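PDB 5A95: putative retaining b-glycosidase from Saccharophagus degradans, which probably hydrolyses mixed-linkage beta-1,3-1,4-glucans as a retaining glycoside hydrolase of family 5, with its quaternary structure dictating its specificity. Local coordinates for residues P105-K113 / M156-F167; A253-K261 / H303-Y312. The protein carries 1 engineered substitution. One frame throughout, in Å; residues are numbered along the deposited sequence.

Contact 1 of 2, residues P105-K113 / M156-F167; sequences PIHPVSWRK and MYDTTIKETRDF. With BGC (beta-D-glucopyranose), chain D.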
loop_
_atom_site.group_PDB
_atom_site.type_symbol
_atom_site.label_atom_id
_atom_site.label_comp_id
_atom_site.label_asym_id
_atom_site.label_seq_id
_atom_site.Cartn_x
_atom_site.Cartn_y
_atom_site.Cartn_z
ATOM N N PRO A 105 25.002 -0.991 -0.319
ATOM C CA PRO A 105 23.833 -0.159 -0.601
ATOM C C PRO A 105 22.815 -0.965 -1.389
ATOM O O PRO A 105 22.856 -1.004 -2.631
ATOM C CB PRO A 105 24.418 0.992 -1.421
ATOM C CG PRO A 105 25.547 0.377 -2.167
ATOM C CD PRO A 105 26.116 -0.696 -1.260
ATOM N N ILE A 106 21.883 -1.587 -0.672
ATOM C CA ILE A 106 20.907 -2.486 -1.257
ATOM C C ILE A 106 19.787 -1.679 -1.861
ATOM O O ILE A 106 18.994 -1.070 -1.153
ATOM C CB ILE A 106 20.412 -3.489 -0.211
ATOM C CG1 ILE A 106 21.606 -4.322 0.274
ATOM C CG2 ILE A 106 19.288 -4.367 -0.765
ATOM C CD1 ILE A 106 21.454 -4.968 1.625
ATOM N N HIS A 107 19.749 -1.621 -3.187
ATOM C CA HIS A 107 18.752 -0.822 -3.868
ATOM C C HIS A 107 17.437 -1.592 -3.964
ATOM O O HIS A 107 17.429 -2.737 -4.399
ATOM C CB HIS A 107 19.215 -0.447 -5.268
ATOM C CG HIS A 107 20.274 0.602 -5.282
ATOM N ND1 HIS A 107 21.439 0.515 -4.555
ATOM C CD2 HIS A 107 20.339 1.781 -5.945
ATOM C CE1 HIS A 107 22.184 1.583 -4.797
ATOM N NE2 HIS A 107 21.533 2.369 -5.636
ATOM N N PRO A 108 16.303 -0.956 -3.639
ATOM C CA PRO A 108 15.047 -1.711 -3.703
ATOM C C PRO A 108 14.757 -2.334 -5.070
ATOM O O PRO A 108 14.197 -3.426 -5.152
ATOM C CB PRO A 108 13.990 -0.646 -3.325
ATOM C CG PRO A 108 14.721 0.239 -2.346
ATOM C CD PRO A 108 16.130 0.329 -2.942
ATOM N N VAL A 109 15.094 -1.638 -6.158
ATOM C CA VAL A 109 14.802 -2.199 -7.487
ATOM C C VAL A 109 15.580 -3.504 -7.694
ATOM O O VAL A 109 15.117 -4.397 -8.385
ATOM C CB VAL A 109 15.106 -1.175 -8.603
ATOM C CG1 VAL A 109 16.591 -0.906 -8.734
ATOM C CG2 VAL A 109 14.487 -1.601 -9.946
ATOM N N SER A 110 16.772 -3.584 -7.127
ATOM C CA SER A 110 17.657 -4.760 -7.224
ATOM C C SER A 110 17.182 -5.904 -6.319
ATOM O O SER A 110 17.227 -7.076 -6.716
ATOM C CB SER A 110 19.080 -4.329 -6.869
ATOM O OG SER A 110 19.987 -5.368 -7.119
ATOM N N TRP A 111 16.725 -5.557 -5.121
ATOM C CA TRP A 111 16.047 -6.470 -4.224
ATOM C C TRP A 111 14.925 -7.159 -4.997
ATOM O O TRP A 111 14.788 -8.387 -4.957
ATOM C CB TRP A 111 15.534 -5.677 -3.011
ATOM C CG TRP A 111 14.763 -6.416 -1.987
ATOM C CD1 TRP A 111 13.426 -6.277 -1.714
ATOM C CD2 TRP A 111 15.267 -7.326 -1.005
ATOM N NE1 TRP A 111 13.065 -7.043 -0.649
ATOM C CE2 TRP A 111 14.174 -7.707 -0.193
ATOM C CE3 TRP A 111 16.525 -7.850 -0.725
ATOM C CZ2 TRP A 111 14.306 -8.611 0.859
ATOM C CZ3 TRP A 111 16.648 -8.722 0.345
ATOM C CH2 TRP A 111 15.559 -9.107 1.103
ATOM N N ARG A 112 14.100 -6.377 -5.688
ATOM C CA ARG A 112 13.008 -6.963 -6.466
ATOM C C ARG A 112 13.515 -7.774 -7.661
ATOM O O ARG A 112 12.993 -8.841 -7.946
ATOM C CB ARG A 112 12.022 -5.886 -6.930
ATOM C CG ARG A 112 11.194 -5.293 -5.810
ATOM C CD ARG A 112 10.182 -4.295 -6.325
ATOM N NE ARG A 112 10.769 -3.085 -6.886
ATOM C CZ ARG A 112 11.141 -2.026 -6.175
ATOM N NH1 ARG A 112 11.051 -2.059 -4.859
ATOM N NH2 ARG A 112 11.639 -0.952 -6.765
ATOM N N LYS A 113 14.529 -7.263 -8.376
ATOM C CA LYS A 113 14.986 -7.917 -9.597
ATOM C C LYS A 113 15.596 -9.285 -9.324
ATOM O O LYS A 113 15.272 -10.267 -10.006
ATOM C CB LYS A 113 15.966 -7.014 -10.357
ATOM C CG LYS A 113 16.356 -7.564 -11.722
ATOM C CD LYS A 113 17.176 -6.584 -12.538
ATOM C CE LYS A 113 17.360 -7.064 -13.976
ATOM N NZ LYS A 113 18.193 -6.097 -14.744
ATOM N N MET A 156 14.701 3.673 -9.203
ATOM C CA MET A 156 15.596 2.655 -8.668
ATOM C C MET A 156 15.502 2.557 -7.132
ATOM O O MET A 156 15.852 1.516 -6.541
ATOM C CB MET A 156 17.041 2.865 -9.109
ATOM C CG MET A 156 17.725 4.107 -8.539
ATOM S SD MET A 156 19.467 4.213 -9.044
ATOM C CE MET A 156 19.284 4.781 -10.712
ATOM N N TYR A 157 15.011 3.630 -6.513
ATOM C CA TYR A 157 14.853 3.729 -5.100
ATOM C C TYR A 157 13.441 3.422 -4.610
ATOM O O TYR A 157 13.160 3.456 -3.407
ATOM C CB TYR A 157 15.222 5.147 -4.656
ATOM C CG TYR A 157 16.595 5.559 -5.132
ATOM C CD1 TYR A 157 17.726 4.803 -4.840
ATOM C CD2 TYR A 157 16.758 6.705 -5.870
ATOM C CE1 TYR A 157 18.978 5.184 -5.333
ATOM C CE2 TYR A 157 17.999 7.107 -6.345
ATOM C CZ TYR A 157 19.116 6.338 -6.085
ATOM O OH TYR A 157 20.352 6.711 -6.569
ATOM N N ASP A 158 12.520 3.145 -5.522
ATOM C CA ASP A 158 11.106 3.025 -5.181
ATOM C C ASP A 158 10.857 1.857 -4.239
ATOM O O ASP A 158 11.353 0.762 -4.448
ATOM C CB ASP A 158 10.276 2.817 -6.459
ATOM C CG ASP A 158 8.786 2.891 -6.211
ATOM O OD1 ASP A 158 8.356 3.865 -5.615
ATOM O OD2 ASP A 158 8.030 2.023 -6.629
ATOM N N THR A 159 10.061 2.127 -3.203
ATOM C CA THR A 159 9.725 1.133 -2.226
ATOM C C THR A 159 8.405 1.505 -1.572
ATOM O O THR A 159 7.755 2.491 -1.954
ATOM C CB THR A 159 10.891 0.905 -1.207
ATOM O OG1 THR A 159 10.591 -0.213 -0.348
ATOM C CG2 THR A 159 11.201 2.137 -0.356
ATOM N N THR A 160 7.983 0.694 -0.624
ATOM C CA THR A 160 6.787 0.951 0.168
ATOM C C THR A 160 7.144 0.713 1.627
ATOM O O THR A 160 8.160 0.087 1.949
ATOM C CB THR A 160 5.636 -0.000 -0.197
ATOM O OG1 THR A 160 6.036 -1.354 0.074
ATOM C CG2 THR A 160 5.215 0.148 -1.641
ATOM N N ILE A 161 6.300 1.189 2.520
ATOM C CA ILE A 161 6.500 0.872 3.936
ATOM C C ILE A 161 6.453 -0.647 4.132
ATOM O O ILE A 161 7.249 -1.212 4.854
ATOM C CB ILE A 161 5.490 1.622 4.831
ATOM C CG1 ILE A 161 5.704 3.127 4.713
ATOM C CG2 ILE A 161 5.652 1.173 6.273
ATOM C CD1 ILE A 161 4.681 3.978 5.416
ATOM N N LYS A 162 5.513 -1.321 3.482
ATOM C CA LYS A 162 5.408 -2.760 3.589
ATOM C C LYS A 162 6.680 -3.488 3.186
ATOM O O LYS A 162 7.153 -4.380 3.885
ATOM C CB LYS A 162 4.226 -3.279 2.775
ATOM C CG LYS A 162 4.078 -4.803 2.785
ATOM C CD LYS A 162 2.945 -5.274 1.867
ATOM C CE LYS A 162 2.873 -6.790 1.854
ATOM N NZ LYS A 162 1.833 -7.386 1.010
ATOM N N GLU A 163 7.239 -3.082 2.060
ATOM C CA GLU A 163 8.429 -3.722 1.515
ATOM C C GLU A 163 9.638 -3.415 2.390
ATOM O O GLU A 163 10.500 -4.276 2.585
ATOM C CB GLU A 163 8.699 -3.269 0.081
ATOM C CG GLU A 163 9.944 -3.857 -0.559
ATOM C CD GLU A 163 10.195 -3.321 -1.946
ATOM O OE1 GLU A 163 10.248 -2.085 -2.071
ATOM O OE2 GLU A 163 10.344 -4.115 -2.888
ATOM N N THR A 164 9.723 -2.189 2.894
ATOM C CA THR A 164 10.807 -1.802 3.810
ATOM C C THR A 164 10.789 -2.591 5.101
ATOM O O THR A 164 11.804 -3.146 5.533
ATOM C CB THR A 164 10.734 -0.278 4.082
ATOM O OG1 THR A 164 10.924 0.429 2.829
ATOM C CG2 THR A 164 11.778 0.166 5.079
ATOM N N ARG A 165 9.617 -2.672 5.704
ATOM C CA ARG A 165 9.434 -3.494 6.907
ATOM C C ARG A 165 9.827 -4.945 6.619
ATOM O O ARG A 165 10.489 -5.585 7.435
ATOM C CB ARG A 165 7.974 -3.475 7.359
ATOM C CG ARG A 165 7.487 -2.203 7.999
ATOM C CD ARG A 165 6.076 -2.436 8.519
ATOM N NE ARG A 165 5.434 -1.230 8.973
ATOM C CZ ARG A 165 5.684 -0.623 10.118
ATOM N NH1 ARG A 165 6.509 -1.176 11.009
ATOM N NH2 ARG A 165 5.062 0.508 10.412
ATOM N N ASP A 166 9.377 -5.478 5.487
ATOM C CA ASP A 166 9.660 -6.868 5.163
ATOM C C ASP A 166 11.142 -7.131 4.945
ATOM O O ASP A 166 11.662 -8.166 5.367
ATOM C CB ASP A 166 8.821 -7.337 3.977
ATOM C CG ASP A 166 9.193 -8.722 3.529
ATOM O OD1 ASP A 166 8.803 -9.684 4.228
ATOM O OD2 ASP A 166 9.892 -8.877 2.513
ATOM N N PHE A 167 11.816 -6.201 4.279
ATOM C CA PHE A 167 13.257 -6.272 4.158
ATOM C C PHE A 167 13.916 -6.411 5.524
ATOM O O PHE A 167 14.696 -7.340 5.766
ATOM C CB PHE A 167 13.809 -5.081 3.365
ATOM C CG PHE A 167 15.306 -4.981 3.349
ATOM C CD1 PHE A 167 16.054 -5.757 2.494
ATOM C CD2 PHE A 167 15.973 -4.119 4.223
ATOM C CE1 PHE A 167 17.427 -5.677 2.504
ATOM C CE2 PHE A 167 17.352 -4.033 4.227
ATOM C CZ PHE A 167 18.075 -4.811 3.361
HETATM C C2 BGC D . 26.037 7.395 -8.472
HETATM C C3 BGC D . 25.337 6.910 -9.729
HETATM C C4 BGC D . 24.556 5.642 -9.462
HETATM C C5 BGC D . 23.631 5.818 -8.258
HETATM C C6 BGC D . 22.996 4.533 -7.793
HETATM C C1 BGC D . 24.970 7.562 -7.403
HETATM O O2 BGC D . 26.673 8.632 -8.788
HETATM O O3 BGC D . 26.332 6.634 -10.723
HETATM O O4 BGC D . 23.761 5.342 -10.605
HETATM O O5 BGC D . 24.372 6.304 -7.153
HETATM O O6 BGC D . 22.180 4.788 -6.655
HETATM O O HOH W 1 10.719 -6.759 1.082
#
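H107 and Y157 reach out together toward one sugar hydroxyl at the mouth of the (beta/alpha)8 barrel of a family 5 glycoside hydrolase. H107 NE2 lies 2.7 Å from O6 of the chain D glucose, which sits almost straight off the nitrogen in the imidazole plane. Y157 OH is likewise 2.7 Å from this glucose O6, and in both hydrogen bonds either partner could be the donor. M156 SD borders the edge of the H107 ring beside the same hydroxyl. The rotation of the imidazole is fixed from its other nitrogen, since H107 ND1 donates to P105 O at 2.8 Å; H142 stacks on the ring.

The next shell holds the two segments together. V109 N bonds M156 O, and further out R112 takes hold of the loop end-on. R112 NH1 and R112 NH2 both donate to D158 O, each at 2.9 Å and from the same face of that carbonyl. A bend at chi3 (-67°) folds the guanidinium back so that one face lies over P108 O. R112 NH1 also forms a salt bridge with E163, donating to the syn lone pair of E163 OE2 at 2.9 Å, with the two flat groups only 22° apart. E163 OE1 in turn accepts from T159 OG1 at 2.6 Å, which probably helps keep the carboxylate nearly coplanar with the guanidinium. The D158 carboxylate itself pairs with K162 of the second subunit.

Next to this polar network is a T-shaped pair: F167 turns its CD1 edge onto the indole face of W111, with planes at 83°, while I106 CD1 abuts the F167 edge. The indole nitrogen is satisfied too: W111 NE1 donates to a water that passes its own hydrogens to E163 O and D166 OD2.

Contact 2 of 2, residues A253-K261 / H303-Y312; sequences AHPYPQKAK and HIPVKDDGSY. With BGC (beta-D-glucopyranose), chain B.
The P257 ring sits across the face of Y312 where two loops at the rim of the (beta/alpha)8 barrel meet, one following strand 250-252 and the other strand 287-289. In this CH-pi contact P257 CB is 3.8 Å from the centroid of the Y312 ring. With CG anti to the backbone N (chi1 161°), the tyrosine reaches across to the proline, and Y312 OH donates to P255 O at 2.7 Å; the backbone N of G293 is a second partner of that hydroxyl. Replacing Y312 by an alanine removes ring and hydroxyl, which is likely to leave P255 O without this donor and a gap against the P257 ring.

In one of the two conformers of Y256, and for that conformer only, V306 CG1 makes a CH-pi contact over one ring face, 3.7 Å from the Y256 centroid. The other methyl of this valine, CG2, covers the centre of one face of the H303 ring. V306 thus backs the imidazole while its CG1 also borders O6 of the chain B glucose. H303 NE2 and this glucose O6 share a hydrogen bond of 2.6 Å in the ring plane, either being a possible donor. H303 ND1 is hydrogen-bonded to G301 O.

Q258 ties the loops by both its backbone and its extended side chain. Q258 N donates to P305 O at 3.0 Å, and K307 N reaches Q258 OE1 at 3.0 Å from well above the plane of the amide. P305, which follows a cis peptide bond, rests its ring alongside the aliphatic part of K259. D308 OD2 accepts from G310 N at 2.8 Å, an Asx turn, and also from Y312 N at 2.9 Å, the two donors arriving from opposite faces of the carboxylate.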
loop_
_atom_site.group_PDB
_atom_site.type_symbol
_atom_site.label_atom_id
_atom_site.label_comp_id
_atom_site.label_asym_id
_atom_site.label_seq_id
_atom_site.Cartn_x
_atom_site.Cartn_y
_atom_site.Cartn_z
ATOM N N ALA A 253 25.122 10.600 8.905
ATOM C CA ALA A 253 25.292 11.889 8.261
ATOM C C ALA A 253 25.992 11.650 6.939
ATOM O O ALA A 253 26.864 10.798 6.831
ATOM C CB ALA A 253 26.124 12.829 9.117
ATOM N N HIS A 254 25.625 12.453 5.930
ATOM C CA HIS A 254 26.212 12.372 4.586
ATOM C C HIS A 254 26.827 13.715 4.208
ATOM O O HIS A 254 26.248 14.491 3.412
ATOM C CB HIS A 254 25.164 11.950 3.563
ATOM C CG HIS A 254 24.757 10.511 3.694
ATOM N ND1 HIS A 254 23.874 9.906 2.823
ATOM C CD2 HIS A 254 25.128 9.549 4.579
ATOM C CE1 HIS A 254 23.708 8.651 3.169
ATOM N NE2 HIS A 254 24.486 8.400 4.207
ATOM N N PRO A 255 27.973 14.029 4.810
ATOM C CA PRO A 255 28.512 15.364 4.654
ATOM C C PRO A 255 29.366 15.528 3.379
ATOM O O PRO A 255 30.594 15.738 3.430
ATOM C CB PRO A 255 29.359 15.513 5.900
ATOM C CG PRO A 255 29.899 14.121 6.130
ATOM C CD PRO A 255 28.754 13.228 5.776
ATOM N N TYR A 256 28.714 15.476 2.222
ATOM C CA TYR A 256 29.392 15.794 0.985
ATOM C C TYR A 256 29.883 17.258 0.992
ATOM O O TYR A 256 29.341 18.094 1.732
ATOM C CB TYR A 256 28.469 15.483 -0.163
ATOM C CG TYR A 256 28.361 14.012 -0.513
ATOM C CD1 TYR A 256 29.474 13.282 -0.898
ATOM C CD2 TYR A 256 27.131 13.371 -0.546
ATOM C CE1 TYR A 256 29.374 11.959 -1.276
ATOM C CE2 TYR A 256 27.022 12.055 -0.953
ATOM C CZ TYR A 256 28.144 11.348 -1.302
ATOM O OH TYR A 256 28.007 10.027 -1.701
ATOM N N PRO A 257 30.878 17.571 0.140
ATOM C CA PRO A 257 31.550 18.856 0.279
ATOM C C PRO A 257 30.712 20.111 0.117
ATOM O O PRO A 257 30.995 21.131 0.751
ATOM C CB PRO A 257 32.655 18.824 -0.813
ATOM C CG PRO A 257 32.282 17.710 -1.735
ATOM C CD PRO A 257 31.577 16.709 -0.836
ATOM N N GLN A 258 29.670 20.035 -0.723
ATOM C CA GLN A 258 28.850 21.213 -1.030
ATOM C C GLN A 258 27.557 21.257 -0.217
ATOM O O GLN A 258 26.758 22.155 -0.413
ATOM C CB GLN A 258 28.560 21.322 -2.521
ATOM C CG GLN A 258 29.830 21.420 -3.355
ATOM C CD GLN A 258 29.546 21.325 -4.823
ATOM O OE1 GLN A 258 29.179 20.262 -5.334
ATOM N NE2 GLN A 258 29.719 22.432 -5.523
ATOM N N LYS A 259 27.382 20.348 0.750
ATOM C CA LYS A 259 26.234 20.459 1.638
ATOM C C LYS A 259 26.293 21.722 2.503
ATOM O O LYS A 259 25.320 22.458 2.606
ATOM C CB LYS A 259 26.083 19.229 2.525
ATOM C CG LYS A 259 25.798 17.938 1.763
ATOM C CD LYS A 259 24.545 17.961 0.872
ATOM C CE LYS A 259 23.250 18.035 1.638
ATOM N NZ LYS A 259 22.066 17.861 0.751
ATOM N N ALA A 260 27.436 21.944 3.132
ATOM C CA ALA A 260 27.677 23.205 3.836
ATOM C C ALA A 260 28.179 24.227 2.831
ATOM O O ALA A 260 29.035 23.914 2.016
ATOM C CB ALA A 260 28.697 23.007 4.941
ATOM N N LYS A 261 27.700 25.462 2.946
ATOM C CA LYS A 261 27.987 26.507 1.980
ATOM C C LYS A 261 28.463 27.775 2.696
ATOM O O LYS A 261 27.801 28.815 2.663
ATOM C CB LYS A 261 26.763 26.788 1.089
ATOM C CG LYS A 261 26.323 25.563 0.312
ATOM C CD LYS A 261 25.090 25.788 -0.542
ATOM C CE LYS A 261 24.681 24.527 -1.289
ATOM N NZ LYS A 261 24.271 23.439 -0.360
ATOM N N HIS A 303 29.014 16.348 -10.095
ATOM C CA HIS A 303 27.700 16.917 -9.894
ATOM C C HIS A 303 27.633 17.503 -8.477
ATOM O O HIS A 303 28.358 17.058 -7.606
ATOM C CB HIS A 303 26.634 15.816 -10.012
ATOM C CG HIS A 303 26.863 14.646 -9.094
ATOM N ND1 HIS A 303 27.724 13.608 -9.401
ATOM C CD2 HIS A 303 26.329 14.339 -7.885
ATOM C CE1 HIS A 303 27.709 12.713 -8.430
ATOM N NE2 HIS A 303 26.870 13.133 -7.496
ATOM N N ILE A 304 26.783 18.507 -8.252
ATOM C CA ILE A 304 26.481 18.985 -6.891
ATOM C C ILE A 304 25.763 17.817 -6.199
ATOM O O ILE A 304 24.894 17.197 -6.813
ATOM C CB ILE A 304 25.597 20.254 -6.940
ATOM C CG1 ILE A 304 26.339 21.410 -7.640
ATOM C CG2 ILE A 304 25.143 20.700 -5.564
ATOM C CD1 ILE A 304 25.450 22.557 -8.091
ATOM N N PRO A 305 26.113 17.503 -4.928
ATOM C CA PRO A 305 26.960 18.265 -4.022
ATOM C C PRO A 305 28.358 17.688 -3.795
ATOM O O PRO A 305 28.932 17.883 -2.710
ATOM C CB PRO A 305 26.162 18.199 -2.725
ATOM C CG PRO A 305 25.671 16.787 -2.708
ATOM C CD PRO A 305 25.323 16.505 -4.170
ATOM N N VAL A 306 28.926 16.974 -4.770
ATOM C CA VAL A 306 30.178 16.256 -4.574
ATOM C C VAL A 306 31.407 16.902 -5.231
ATOM O O VAL A 306 32.493 16.320 -5.189
ATOM C CB VAL A 306 30.084 14.772 -5.027
ATOM C CG1 VAL A 306 28.917 14.099 -4.310
ATOM C CG2 VAL A 306 29.936 14.610 -6.540
ATOM N N LYS A 307 31.258 18.106 -5.778
ATOM C CA LYS A 307 32.368 18.772 -6.448
ATOM C C LYS A 307 33.255 19.491 -5.451
ATOM O O LYS A 307 32.751 20.178 -4.573
ATOM C CB LYS A 307 31.862 19.787 -7.471
ATOM C CG LYS A 307 31.020 19.234 -8.611
ATOM C CD LYS A 307 30.617 20.374 -9.556
ATOM C CE LYS A 307 29.980 19.865 -10.823
ATOM N NZ LYS A 307 29.697 21.024 -11.703
ATOM N N ASP A 308 34.562 19.346 -5.602
ATOM C CA ASP A 308 35.520 20.007 -4.714
ATOM C C ASP A 308 36.893 19.980 -5.340
ATOM O O ASP A 308 37.198 19.097 -6.143
ATOM C CB ASP A 308 35.568 19.327 -3.346
ATOM C CG ASP A 308 36.282 20.168 -2.295
ATOM O OD1 ASP A 308 35.649 21.134 -1.821
ATOM O OD2 ASP A 308 37.442 19.850 -1.965
ATOM N N ASP A 309 37.740 20.927 -4.933
ATOM C CA ASP A 309 39.128 20.966 -5.394
ATOM C C ASP A 309 40.093 20.013 -4.676
ATOM O O ASP A 309 41.264 19.892 -5.072
ATOM C CB ASP A 309 39.691 22.411 -5.391
ATOM C CG ASP A 309 39.797 23.045 -4.021
ATOM O OD1 ASP A 309 39.742 22.333 -2.995
ATOM O OD2 ASP A 309 40.007 24.275 -3.973
ATOM N N GLY A 310 39.591 19.343 -3.640
ATOM C CA GLY A 310 40.392 18.421 -2.844
ATOM C C GLY A 310 40.650 18.876 -1.435
ATOM O O GLY A 310 40.940 18.048 -0.574
ATOM N N SER A 311 40.520 20.181 -1.166
ATOM C CA SER A 311 40.710 20.688 0.192
ATOM C C SER A 311 39.730 20.090 1.187
ATOM O O SER A 311 40.003 20.021 2.375
ATOM C CB SER A 311 40.660 22.235 0.203
ATOM O OG SER A 311 39.443 22.700 -0.353
ATOM N N TYR A 312 38.581 19.652 0.706
ATOM C CA TYR A 312 37.618 18.982 1.567
ATOM C C TYR A 312 38.142 17.731 2.236
ATOM O O TYR A 312 37.743 17.441 3.366
ATOM C CB TYR A 312 36.401 18.642 0.757
ATOM C CG TYR A 312 35.464 17.574 1.273
ATOM C CD1 TYR A 312 34.460 17.854 2.170
ATOM C CD2 TYR A 312 35.547 16.291 0.759
ATOM C CE1 TYR A 312 33.552 16.880 2.544
ATOM C CE2 TYR A 312 34.641 15.326 1.098
ATOM C CZ TYR A 312 33.639 15.618 1.990
ATOM O OH TYR A 312 32.734 14.634 2.291
HETATM C C2 BGC B . 23.172 8.816 -3.352
HETATM C C3 BGC B . 24.062 7.893 -4.181
HETATM C C4 BGC B . 24.670 8.686 -5.344
HETATM C C5 BGC B . 25.391 9.909 -4.812
HETATM C C6 BGC B . 26.038 10.725 -5.905
HETATM C C1 BGC B . 23.786 10.182 -3.063
HETATM O O1 BGC B . 22.825 11.159 -2.751
HETATM O O2 BGC B . 22.771 8.130 -2.109
HETATM O O3 BGC B . 23.252 6.744 -4.583
HETATM O O4 BGC B . 25.577 7.958 -6.186
HETATM O O5 BGC B . 24.397 10.729 -4.206
HETATM O O6 BGC B . 26.487 11.920 -5.265
#

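Overall arrangement
Contacts 1 and 2 illustrate how rim elements far apart in sequence come to line one glycan cleft. Their centres are 27 Å apart and their nearest atoms about 9 Å, so they do not touch each other; bound sugar lies between them. Each supplies a histidine to a glucose O6, on chain D for contact 1 and on chain B for contact 2. H142 links the two sites, stacking on H107 and also bonding the chain B glucose, which E189 and N188 hold as well. They differ in their neighbours: W31 and W32 of the second subunit pack on contact 1, whereas no other protein chain touches contact 2.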